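Local coordinates for berberine bridge enzyme-like 28 (Arabidopsis thaliana, PDB 5D79), which is an FAD-dependent oxidoreductase of the berberine bridge enzyme-like family, secreted to the cell wall and involved in adaptation to salt stress, at residues I307-A315 / L326-M334; E383-A393 / K446-F457. All coordinates share one frame; numbering follows the deposited sequence.

Overall arrangement
Both contacts belong to the part of the chain built on the seven-stranded antiparallel sheet, and they follow one another in series without nesting or crossing. Contact 1 comes first: just after strand 298-306, the start of helix 310-320 folds against 326-334, closing a short loop, and strand 331-334 then takes its place as an outermost strand of the sheet beside strand 253-260. Contact 2 closes a longer loop, which includes strands 396-402 and 425-434, by laying helix 378-388 and the residues after it against helix 441-458. The two centres are about 34 Å apart and the nearest atoms about 16 Å, so the contacts do not touch; both lie against the same sheet.

Contact 1 (I307-A315 / L326-M334); sequences IGPVNNLLA and LEKEGCEEM
Pro309, at the N-cap of helix 310-320, and Val310, its first residue, meet the carboxylate of Glu333. The proline ring closes off its own N, while its carbonyl O accepts from Leu313 N. The next amide does need an acceptor: Val310 N gives its hydrogen to Glu333 OE2 at 2.8 Å, met on the anti side and 21° out of the carboxylate plane. The same oxygen lies 3.2 Å from Val310 CG1, the methyl set between backbone N and carbonyl carbon (chi1 54°). Val310 CG2 turns instead to Cys331 CB at 3.8 Å and to the aliphatic chain of Lys328, which crosses the valine at about a right angle. A turn later, Leu313 sends CD2 to Cys331 SG at 3.7 Å and to Leu326 CD2; it also touches Thr254 and Phe256 of strand 253-260 and Tyr306 of strand 298-306. Leu314 divides its two methyls: CD1 on Lys328 CG at 3.7 Å, CD2 on Cys331 SG at 3.8 Å. Cys331 SG, small and apolar enough for this place, thus touches a methyl of each leucine. Strand 331-334 itself is paired with strand 253-260, so the contact docks the helix on a border of the sheet. Held at the N-terminal end of the helix by one N-H, the Glu333 carboxylate would probably be stabilised by the partial positive charge there, while the rest of the contact is apolar.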
loop_
_atom_site.group_PDB
_atom_site.type_symbol
_atom_site.label_atom_id
_atom_site.label_comp_id
_atom_site.label_asym_id
_atom_site.label_seq_id
_atom_site.Cartn_x
_atom_site.Cartn_y
_atom_site.Cartn_z
ATOM N N ILE A 307 -8.945 -20.490 2.969
ATOM C CA ILE A 307 -8.907 -21.067 1.622
ATOM C C ILE A 307 -9.335 -22.542 1.662
ATOM O O ILE A 307 -8.504 -23.450 1.567
ATOM C CB ILE A 307 -7.507 -20.942 0.988
ATOM C CG1 ILE A 307 -6.953 -19.559 1.218
ATOM C CG2 ILE A 307 -7.566 -21.183 -0.504
ATOM C CD1 ILE A 307 -7.780 -18.496 0.577
ATOM N N GLY A 308 -10.642 -22.758 1.804
ATOM C CA GLY A 308 -11.211 -24.086 1.937
ATOM C C GLY A 308 -12.626 -24.015 2.484
ATOM O O GLY A 308 -13.141 -22.917 2.705
ATOM N N PRO A 309 -13.255 -25.185 2.712
ATOM C CA PRO A 309 -14.656 -25.370 3.133
ATOM C C PRO A 309 -14.938 -24.957 4.577
ATOM O O PRO A 309 -14.021 -24.944 5.396
ATOM C CB PRO A 309 -14.879 -26.889 2.982
ATOM C CG PRO A 309 -13.739 -27.388 2.182
ATOM C CD PRO A 309 -12.591 -26.472 2.463
ATOM N N VAL A 310 -16.198 -24.674 4.893
ATOM C CA VAL A 310 -16.529 -24.189 6.221
ATOM C C VAL A 310 -16.297 -25.243 7.309
ATOM O O VAL A 310 -15.876 -24.908 8.407
ATOM C CB VAL A 310 -17.980 -23.688 6.286
ATOM C CG1 VAL A 310 -18.953 -24.751 5.800
ATOM C CG2 VAL A 310 -18.312 -23.219 7.696
ATOM N N ASN A 311 -16.536 -26.518 7.027
ATOM C CA ASN A 311 -16.359 -27.514 8.087
ATOM C C ASN A 311 -14.879 -27.686 8.448
ATOM O O ASN A 311 -14.539 -27.952 9.601
ATOM C CB ASN A 311 -16.991 -28.854 7.685
ATOM C CG ASN A 311 -18.520 -28.843 7.801
ATOM O OD1 ASN A 311 -19.131 -27.821 8.137
ATOM N ND2 ASN A 311 -19.141 -29.983 7.517
ATOM N N ASN A 312 -14.004 -27.501 7.460
ATOM C CA ASN A 312 -12.565 -27.580 7.669
ATOM C C ASN A 312 -12.043 -26.387 8.441
ATOM O O ASN A 312 -11.128 -26.519 9.252
ATOM C CB ASN A 312 -11.829 -27.692 6.336
ATOM C CG ASN A 312 -12.107 -29.001 5.630
ATOM O OD1 ASN A 312 -12.648 -29.929 6.221
ATOM N ND2 ASN A 312 -11.733 -29.084 4.364
ATOM N N LEU A 313 -12.614 -25.217 8.178
ATOM C CA LEU A 313 -12.278 -24.027 8.949
ATOM C C LEU A 313 -12.618 -24.250 10.420
ATOM O O LEU A 313 -11.819 -23.946 11.306
ATOM C CB LEU A 313 -13.020 -22.797 8.415
ATOM C CG LEU A 313 -13.047 -21.603 9.381
ATOM C CD1 LEU A 313 -11.645 -21.043 9.567
ATOM C CD2 LEU A 313 -14.025 -20.514 8.950
ATOM N N LEU A 314 -13.807 -24.798 10.663
ATOM C CA LEU A 314 -14.352 -24.942 12.012
ATOM C C LEU A 314 -13.557 -25.934 12.851
ATOM O O LEU A 314 -13.311 -25.699 14.033
ATOM C CB LEU A 314 -15.828 -25.371 11.949
ATOM C CG LEU A 314 -16.782 -24.319 11.372
ATOM C CD1 LEU A 314 -18.200 -24.858 11.238
ATOM C CD2 LEU A 314 -16.740 -23.058 12.222
ATOM N N ALA A 315 -13.171 -27.045 12.231
ATOM C CA ALA A 315 -12.395 -28.075 12.899
ATOM C C ALA A 315 -10.999 -27.558 13.181
ATOM O O ALA A 315 -10.395 -27.891 14.202
ATOM C CB ALA A 315 -12.337 -29.324 12.050
ATOM N N LEU A 326 -15.609 -19.395 17.529
ATOM C CA LEU A 326 -16.200 -19.392 16.189
ATOM C C LEU A 326 -17.162 -20.550 15.984
ATOM O O LEU A 326 -16.837 -21.702 16.283
ATOM C CB LEU A 326 -15.124 -19.456 15.114
ATOM C CG LEU A 326 -15.679 -19.394 13.696
ATOM C CD1 LEU A 326 -16.310 -18.046 13.493
ATOM C CD2 LEU A 326 -14.588 -19.622 12.665
ATOM N N GLU A 327 -18.349 -20.234 15.472
ATOM C CA GLU A 327 -19.333 -21.251 15.116
ATOM C C GLU A 327 -19.817 -21.014 13.699
ATOM O O GLU A 327 -19.508 -19.983 13.116
ATOM C CB GLU A 327 -20.497 -21.246 16.105
ATOM C CG GLU A 327 -20.104 -21.789 17.472
ATOM C CD GLU A 327 -21.258 -21.826 18.449
ATOM O OE1 GLU A 327 -21.089 -21.294 19.565
ATOM O OE2 GLU A 327 -22.323 -22.392 18.110
ATOM N N LYS A 328 -20.572 -21.963 13.145
ATOM C CA LYS A 328 -20.993 -21.890 11.741
ATOM C C LYS A 328 -21.695 -20.587 11.378
ATOM O O LYS A 328 -21.600 -20.097 10.253
ATOM C CB LYS A 328 -21.904 -23.056 11.412
ATOM C CG LYS A 328 -21.563 -23.724 10.104
ATOM C CD LYS A 328 -22.225 -23.051 8.921
ATOM C CE LYS A 328 -22.030 -23.877 7.644
ATOM N NZ LYS A 328 -23.063 -23.591 6.615
ATOM N N GLU A 329 -22.397 -20.032 12.355
ATOM C CA GLU A 329 -23.216 -18.858 12.141
ATOM C C GLU A 329 -22.347 -17.653 11.874
ATOM O O GLU A 329 -22.788 -16.682 11.261
ATOM C CB GLU A 329 -24.117 -18.629 13.353
ATOM C CG GLU A 329 -25.248 -19.633 13.443
ATOM C CD GLU A 329 -24.828 -21.033 13.894
ATOM O OE1 GLU A 329 -23.936 -21.163 14.755
ATOM O OE2 GLU A 329 -25.419 -22.014 13.395
ATOM N N GLY A 330 -21.104 -17.727 12.335
ATOM C CA GLY A 330 -20.154 -16.651 12.141
ATOM C C GLY A 330 -19.464 -16.767 10.801
ATOM O O GLY A 330 -18.700 -15.889 10.419
ATOM N N CYS A 331 -19.760 -17.848 10.082
ATOM C CA CYS A 331 -19.083 -18.164 8.832
ATOM C C CYS A 331 -19.941 -18.004 7.586
ATOM O O CYS A 331 -21.149 -18.159 7.628
ATOM C CB CYS A 331 -18.573 -19.587 8.873
ATOM S SG CYS A 331 -17.485 -19.922 10.231
ATOM N N GLU A 332 -19.293 -17.732 6.466
ATOM C CA GLU A 332 -19.990 -17.639 5.201
ATOM C C GLU A 332 -19.129 -18.167 4.055
ATOM O O GLU A 332 -18.043 -17.638 3.796
ATOM C CB GLU A 332 -20.400 -16.193 4.909
ATOM C CG GLU A 332 -21.299 -16.097 3.690
ATOM C CD GLU A 332 -21.994 -14.766 3.561
ATOM O OE1 GLU A 332 -21.773 -13.873 4.403
ATOM O OE2 GLU A 332 -22.770 -14.618 2.601
ATOM N N GLU A 333 -19.618 -19.206 3.377
ATOM C CA GLU A 333 -18.959 -19.722 2.186
ATOM C C GLU A 333 -19.321 -18.863 0.984
ATOM O O GLU A 333 -20.481 -18.544 0.769
ATOM C CB GLU A 333 -19.338 -21.193 1.937
ATOM C CG GLU A 333 -18.579 -22.196 2.825
ATOM C CD GLU A 333 -18.779 -23.655 2.415
ATOM O OE1 GLU A 333 -19.798 -23.952 1.759
ATOM O OE2 GLU A 333 -17.917 -24.504 2.750
ATOM N N MET A 334 -18.316 -18.477 0.209
ATOM C CA MET A 334 -18.524 -17.665 -0.991
ATOM C C MET A 334 -17.317 -17.842 -1.905
ATOM O O MET A 334 -16.400 -18.590 -1.568
ATOM C CB MET A 334 -18.719 -16.185 -0.636
ATOM C CG MET A 334 -17.515 -15.553 0.070
ATOM S SD MET A 334 -17.804 -13.856 0.590
ATOM C CE MET A 334 -19.170 -14.071 1.704
#

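Contact 2 (E383-A393 / K446-F457)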
loop_
_atom_site.group_PDB
_atom_site.type_symbol
_atom_site.label_atom_id
_atom_site.label_comp_id
_atom_site.label_asym_id
_atom_site.label_seq_id
_atom_site.Cartn_x
_atom_site.Cartn_y
_atom_site.Cartn_z
ATOM N N GLU A 383 -3.869 -1.038 27.182
ATOM C CA GLU A 383 -3.611 0.384 27.015
ATOM C C GLU A 383 -3.996 0.879 25.634
ATOM O O GLU A 383 -4.557 1.966 25.494
ATOM C CB GLU A 383 -2.141 0.706 27.281
ATOM C CG GLU A 383 -1.717 2.129 26.896
ATOM C CD GLU A 383 -2.385 3.218 27.712
ATOM O OE1 GLU A 383 -3.049 2.929 28.728
ATOM O OE2 GLU A 383 -2.231 4.389 27.333
ATOM N N ILE A 384 -3.692 0.097 24.606
ATOM C CA ILE A 384 -3.998 0.551 23.258
ATOM C C ILE A 384 -5.510 0.463 23.036
ATOM O O ILE A 384 -6.072 1.245 22.270
ATOM C CB ILE A 384 -3.199 -0.231 22.174
ATOM C CG1 ILE A 384 -3.549 -1.716 22.162
ATOM C CG2 ILE A 384 -1.689 -0.048 22.384
ATOM C CD1 ILE A 384 -2.878 -2.455 21.027
ATOM N N TRP A 385 -6.167 -0.455 23.743
ATOM C CA TRP A 385 -7.630 -0.480 23.808
ATOM C C TRP A 385 -8.147 0.812 24.450
ATOM O O TRP A 385 -9.081 1.449 23.948
ATOM C CB TRP A 385 -8.120 -1.702 24.601
ATOM C CG TRP A 385 -9.617 -1.807 24.710
ATOM C CD1 TRP A 385 -10.459 -0.973 25.396
ATOM C CD2 TRP A 385 -10.443 -2.816 24.130
ATOM N NE1 TRP A 385 -11.759 -1.400 25.266
ATOM C CE2 TRP A 385 -11.775 -2.529 24.495
ATOM C CE3 TRP A 385 -10.187 -3.937 23.337
ATOM C CZ2 TRP A 385 -12.842 -3.323 24.096
ATOM C CZ3 TRP A 385 -11.245 -4.726 22.950
ATOM C CH2 TRP A 385 -12.555 -4.416 23.327
ATOM N N ARG A 386 -7.530 1.186 25.567
ATOM C CA ARG A 386 -7.910 2.391 26.288
ATOM C C ARG A 386 -7.800 3.637 25.406
ATOM O O ARG A 386 -8.657 4.505 25.446
ATOM C CB ARG A 386 -7.047 2.561 27.538
ATOM C CG ARG A 386 -7.424 3.766 28.364
ATOM C CD ARG A 386 -6.373 4.071 29.402
ATOM N NE ARG A 386 -5.201 4.710 28.816
ATOM C CZ ARG A 386 -5.163 5.982 28.430
ATOM N NH1 ARG A 386 -6.235 6.748 28.554
ATOM N NH2 ARG A 386 -4.054 6.486 27.911
ATOM N N ARG A 387 -6.752 3.724 24.602
ATOM C CA ARG A 387 -6.542 4.930 23.819
ATOM C C ARG A 387 -7.598 5.095 22.710
ATOM O O ARG A 387 -7.875 6.203 22.269
ATOM C CB ARG A 387 -5.116 4.939 23.254
ATOM C CG ARG A 387 -4.050 5.352 24.297
ATOM C CD ARG A 387 -2.675 4.823 23.932
ATOM N NE ARG A 387 -1.635 5.187 24.893
ATOM C CZ ARG A 387 -0.824 6.223 24.737
ATOM N NH1 ARG A 387 0.100 6.495 25.645
ATOM N NH2 ARG A 387 -0.946 6.996 23.670
ATOM N N LEU A 388 -8.216 3.998 22.290
ATOM C CA LEU A 388 -9.258 4.070 21.273
ATOM C C LEU A 388 -10.575 4.627 21.822
ATOM O O LEU A 388 -11.454 5.033 21.062
ATOM C CB LEU A 388 -9.484 2.692 20.651
ATOM C CG LEU A 388 -8.488 2.294 19.560
ATOM C CD1 LEU A 388 -8.445 0.797 19.421
ATOM C CD2 LEU A 388 -8.868 2.927 18.238
ATOM N N GLU A 389 -10.708 4.658 23.143
ATOM C CA GLU A 389 -11.862 5.286 23.771
ATOM C C GLU A 389 -11.799 6.817 23.677
ATOM O O GLU A 389 -12.767 7.504 24.013
ATOM C CB GLU A 389 -11.968 4.857 25.232
ATOM C CG GLU A 389 -11.800 3.363 25.445
ATOM C CD GLU A 389 -11.923 2.959 26.910
ATOM O OE1 GLU A 389 -11.878 3.850 27.786
ATOM O OE2 GLU A 389 -12.070 1.749 27.187
ATOM N N ALA A 390 -10.656 7.341 23.232
ATOM C CA ALA A 390 -10.451 8.785 23.076
ATOM C C ALA A 390 -11.433 9.372 22.072
ATOM O O ALA A 390 -11.769 8.719 21.087
ATOM C CB ALA A 390 -9.018 9.077 22.645
ATOM N N PRO A 391 -11.901 10.610 22.319
ATOM C CA PRO A 391 -12.908 11.213 21.445
ATOM C C PRO A 391 -12.401 11.319 20.019
ATOM O O PRO A 391 -13.147 11.032 19.084
ATOM C CB PRO A 391 -13.126 12.605 22.053
ATOM C CG PRO A 391 -12.593 12.524 23.442
ATOM C CD PRO A 391 -11.474 11.537 23.386
ATOM N N GLU A 392 -11.135 11.704 19.867
ATOM C CA GLU A 392 -10.546 11.915 18.549
ATOM C C GLU A 392 -10.183 10.575 17.872
ATOM O O GLU A 392 -9.770 10.541 16.716
ATOM C CB GLU A 392 -9.328 12.861 18.652
ATOM C CG GLU A 392 -8.028 12.293 19.252
ATOM C CD GLU A 392 -7.973 12.319 20.779
ATOM O OE1 GLU A 392 -9.015 12.558 21.415
ATOM O OE2 GLU A 392 -6.877 12.086 21.344
ATOM N N ALA A 393 -10.380 9.467 18.581
ATOM C CA ALA A 393 -10.174 8.145 17.987
ATOM C C ALA A 393 -11.479 7.485 17.519
ATOM O O ALA A 393 -11.526 6.264 17.359
ATOM C CB ALA A 393 -9.458 7.232 18.975
ATOM N N LYS A 446 -5.140 17.130 16.648
ATOM C CA LYS A 446 -5.416 16.161 17.700
ATOM C C LYS A 446 -5.353 14.713 17.192
ATOM O O LYS A 446 -5.086 13.785 17.963
ATOM C CB LYS A 446 -6.784 16.451 18.330
ATOM C CG LYS A 446 -7.983 16.202 17.418
ATOM C CD LYS A 446 -9.261 16.813 17.998
ATOM C CE LYS A 446 -10.443 16.699 17.032
ATOM N NZ LYS A 446 -11.559 17.649 17.354
ATOM N N TYR A 447 -5.587 14.533 15.893
ATOM C CA TYR A 447 -5.530 13.221 15.260
ATOM C C TYR A 447 -4.085 12.766 15.047
ATOM O O TYR A 447 -3.725 11.612 15.304
ATOM C CB TYR A 447 -6.265 13.246 13.919
ATOM C CG TYR A 447 -7.736 13.628 13.979
ATOM C CD1 TYR A 447 -8.664 12.801 14.599
ATOM C CD2 TYR A 447 -8.203 14.804 13.381
ATOM C CE1 TYR A 447 -10.016 13.137 14.641
ATOM C CE2 TYR A 447 -9.548 15.143 13.418
ATOM C CZ TYR A 447 -10.447 14.304 14.049
ATOM O OH TYR A 447 -11.782 14.617 14.098
ATOM N N LEU A 448 -3.263 13.681 14.551
ATOM C CA LEU A 448 -1.829 13.444 14.422
ATOM C C LEU A 448 -1.243 13.069 15.778
ATOM O O LEU A 448 -0.572 12.038 15.915
ATOM C CB LEU A 448 -1.123 14.685 13.864
ATOM C CG LEU A 448 -0.918 14.773 12.351
ATOM C CD1 LEU A 448 -2.099 14.224 11.589
ATOM C CD2 LEU A 448 -0.659 16.199 11.945
ATOM N N LYS A 449 -1.513 13.915 16.774
ATOM C CA LYS A 449 -1.036 13.691 18.132
ATOM C C LYS A 449 -1.468 12.340 18.660
ATOM O O LYS A 449 -0.679 11.661 19.308
ATOM C CB LYS A 449 -1.526 14.792 19.074
ATOM C CG LYS A 449 -0.840 16.142 18.849
ATOM C CD LYS A 449 -1.312 17.215 19.829
ATOM C CE LYS A 449 -0.740 18.565 19.455
ATOM N NZ LYS A 449 -1.009 18.893 18.023
ATOM N N TRP A 450 -2.715 11.959 18.378
ATOM C CA TRP A 450 -3.251 10.672 18.810
ATOM C C TRP A 450 -2.431 9.521 18.232
ATOM O O TRP A 450 -2.010 8.612 18.957
ATOM C CB TRP A 450 -4.732 10.515 18.407
ATOM C CG TRP A 450 -5.313 9.245 18.972
ATOM C CD1 TRP A 450 -5.889 9.085 20.201
ATOM C CD2 TRP A 450 -5.315 7.939 18.357
ATOM N NE1 TRP A 450 -6.266 7.772 20.382
ATOM C CE2 TRP A 450 -5.921 7.048 19.266
ATOM C CE3 TRP A 450 -4.867 7.441 17.126
ATOM C CZ2 TRP A 450 -6.096 5.683 18.979
ATOM C CZ3 TRP A 450 -5.042 6.084 16.848
ATOM C CH2 TRP A 450 -5.651 5.226 17.770
ATOM N N VAL A 451 -2.200 9.574 16.924
ATOM C CA VAL A 451 -1.468 8.528 16.218
ATOM C C VAL A 451 -0.000 8.497 16.667
ATOM O O VAL A 451 0.594 7.425 16.825
ATOM C CB VAL A 451 -1.558 8.726 14.679
ATOM C CG1 VAL A 451 -0.726 7.692 13.943
ATOM C CG2 VAL A 451 -2.997 8.643 14.216
ATOM N N ASP A 452 0.579 9.671 16.897
ATOM C CA ASP A 452 1.968 9.757 17.362
ATOM C C ASP A 452 2.128 9.149 18.766
ATOM O O ASP A 452 3.134 8.497 19.066
ATOM C CB ASP A 452 2.446 11.225 17.353
ATOM C CG ASP A 452 3.952 11.368 17.612
ATOM O OD1 ASP A 452 4.748 11.175 16.661
ATOM O OD2 ASP A 452 4.342 11.684 18.763
ATOM N N SER A 453 1.115 9.347 19.607
ATOM C CA SER A 453 1.198 8.989 21.020
ATOM C C SER A 453 1.117 7.480 21.257
ATOM O O SER A 453 1.841 6.943 22.099
ATOM C CB SER A 453 0.095 9.705 21.807
ATOM O OG SER A 453 0.241 9.492 23.199
ATOM N N VAL A 454 0.247 6.798 20.517
ATOM C CA VAL A 454 0.110 5.349 20.654
ATOM C C VAL A 454 1.360 4.665 20.092
ATOM O O VAL A 454 1.833 3.672 20.639
ATOM C CB VAL A 454 -1.202 4.801 19.957
ATOM C CG1 VAL A 454 -1.233 5.091 18.463
ATOM C CG2 VAL A 454 -1.377 3.310 20.207
ATOM N N TYR A 455 1.903 5.225 19.019
ATOM C CA TYR A 455 3.125 4.719 18.406
ATOM C C TYR A 455 4.294 4.821 19.375
ATOM O O TYR A 455 5.051 3.858 19.571
ATOM C CB TYR A 455 3.415 5.497 17.128
ATOM C CG TYR A 455 4.685 5.136 16.373
ATOM C CD1 TYR A 455 5.898 5.769 16.653
ATOM C CD2 TYR A 455 4.656 4.218 15.328
ATOM C CE1 TYR A 455 7.050 5.468 15.938
ATOM C CE2 TYR A 455 5.808 3.917 14.606
ATOM C CZ TYR A 455 6.995 4.546 14.916
ATOM O OH TYR A 455 8.121 4.246 14.199
ATOM N N GLU A 456 4.439 5.994 19.986
ATOM C CA GLU A 456 5.462 6.178 21.008
ATOM C C GLU A 456 5.262 5.163 22.143
ATOM O O GLU A 456 6.227 4.571 22.630
ATOM C CB GLU A 456 5.450 7.611 21.556
ATOM C CG GLU A 456 5.894 8.671 20.558
ATOM C CD GLU A 456 7.247 8.380 19.944
ATOM O OE1 GLU A 456 8.213 8.192 20.706
ATOM O OE2 GLU A 456 7.345 8.331 18.698
ATOM N N PHE A 457 4.011 4.947 22.538
ATOM C CA PHE A 457 3.745 4.016 23.609
ATOM C C PHE A 457 4.234 2.620 23.247
ATOM O O PHE A 457 4.748 1.898 24.102
ATOM C CB PHE A 457 2.260 3.949 23.966
ATOM C CG PHE A 457 1.938 2.790 24.866
ATOM C CD1 PHE A 457 2.329 2.807 26.202
ATOM C CD2 PHE A 457 1.317 1.656 24.370
ATOM C CE1 PHE A 457 2.079 1.730 27.035
ATOM C CE2 PHE A 457 1.067 0.572 25.201
ATOM C CZ PHE A 457 1.451 0.611 26.538
HETATM O O HOH W 1 -2.989 7.577 21.564
#
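Trp450 and Arg387 reach past each other between two nearly antiparallel helices: the indole gives its N-H to the Arg387 carbonyl, while the guanidinium reaches Ser453 and, through a water, Trp450 O. The indole stands with its edge to the opposite helix: NE1 donates to Arg387 O at 2.9 Å, nearly in the ring plane but from above the carbonyl plane, while Ala390 N reaches that oxygen from the opposite face. Ala393 CB lies over one indole face, 3.6 Å from CE2, where a methyl is small enough for close approach. Glu392 brings OE2 to the edge at CD1, its carboxylate turned 89° to the ring. A leucine in place of Trp450 would probably leave Arg387 O without its cross-helix donor and open a gap beside Ala393.

Arg387 runs the other way, extended from CG to NE, as a knob among Trp450, Ser453, Val454 and Phe457. Its NH2 donates to Ser453 OG at 2.8 Å, in the guanidinium plane, and to the bridging water. These helices, 378-388 and 441-458, lie side by side on one face of the seven-stranded sheet, where Ile384, Leu388 and Val454 all touch Ile398.

Phe457 turns its ring face to Glu383, whose CG makes a CH-pi contact 3.6 Å from the centroid. With CG anti to the backbone N (chi1 170°) and a bend at chi2, the Glu383 chain lies over the ring while its carboxylate bridges two arginines: Arg386 grips it side-on through NE and NH2, and Arg387 NE meets OE2 at 2.6 Å on the anti side.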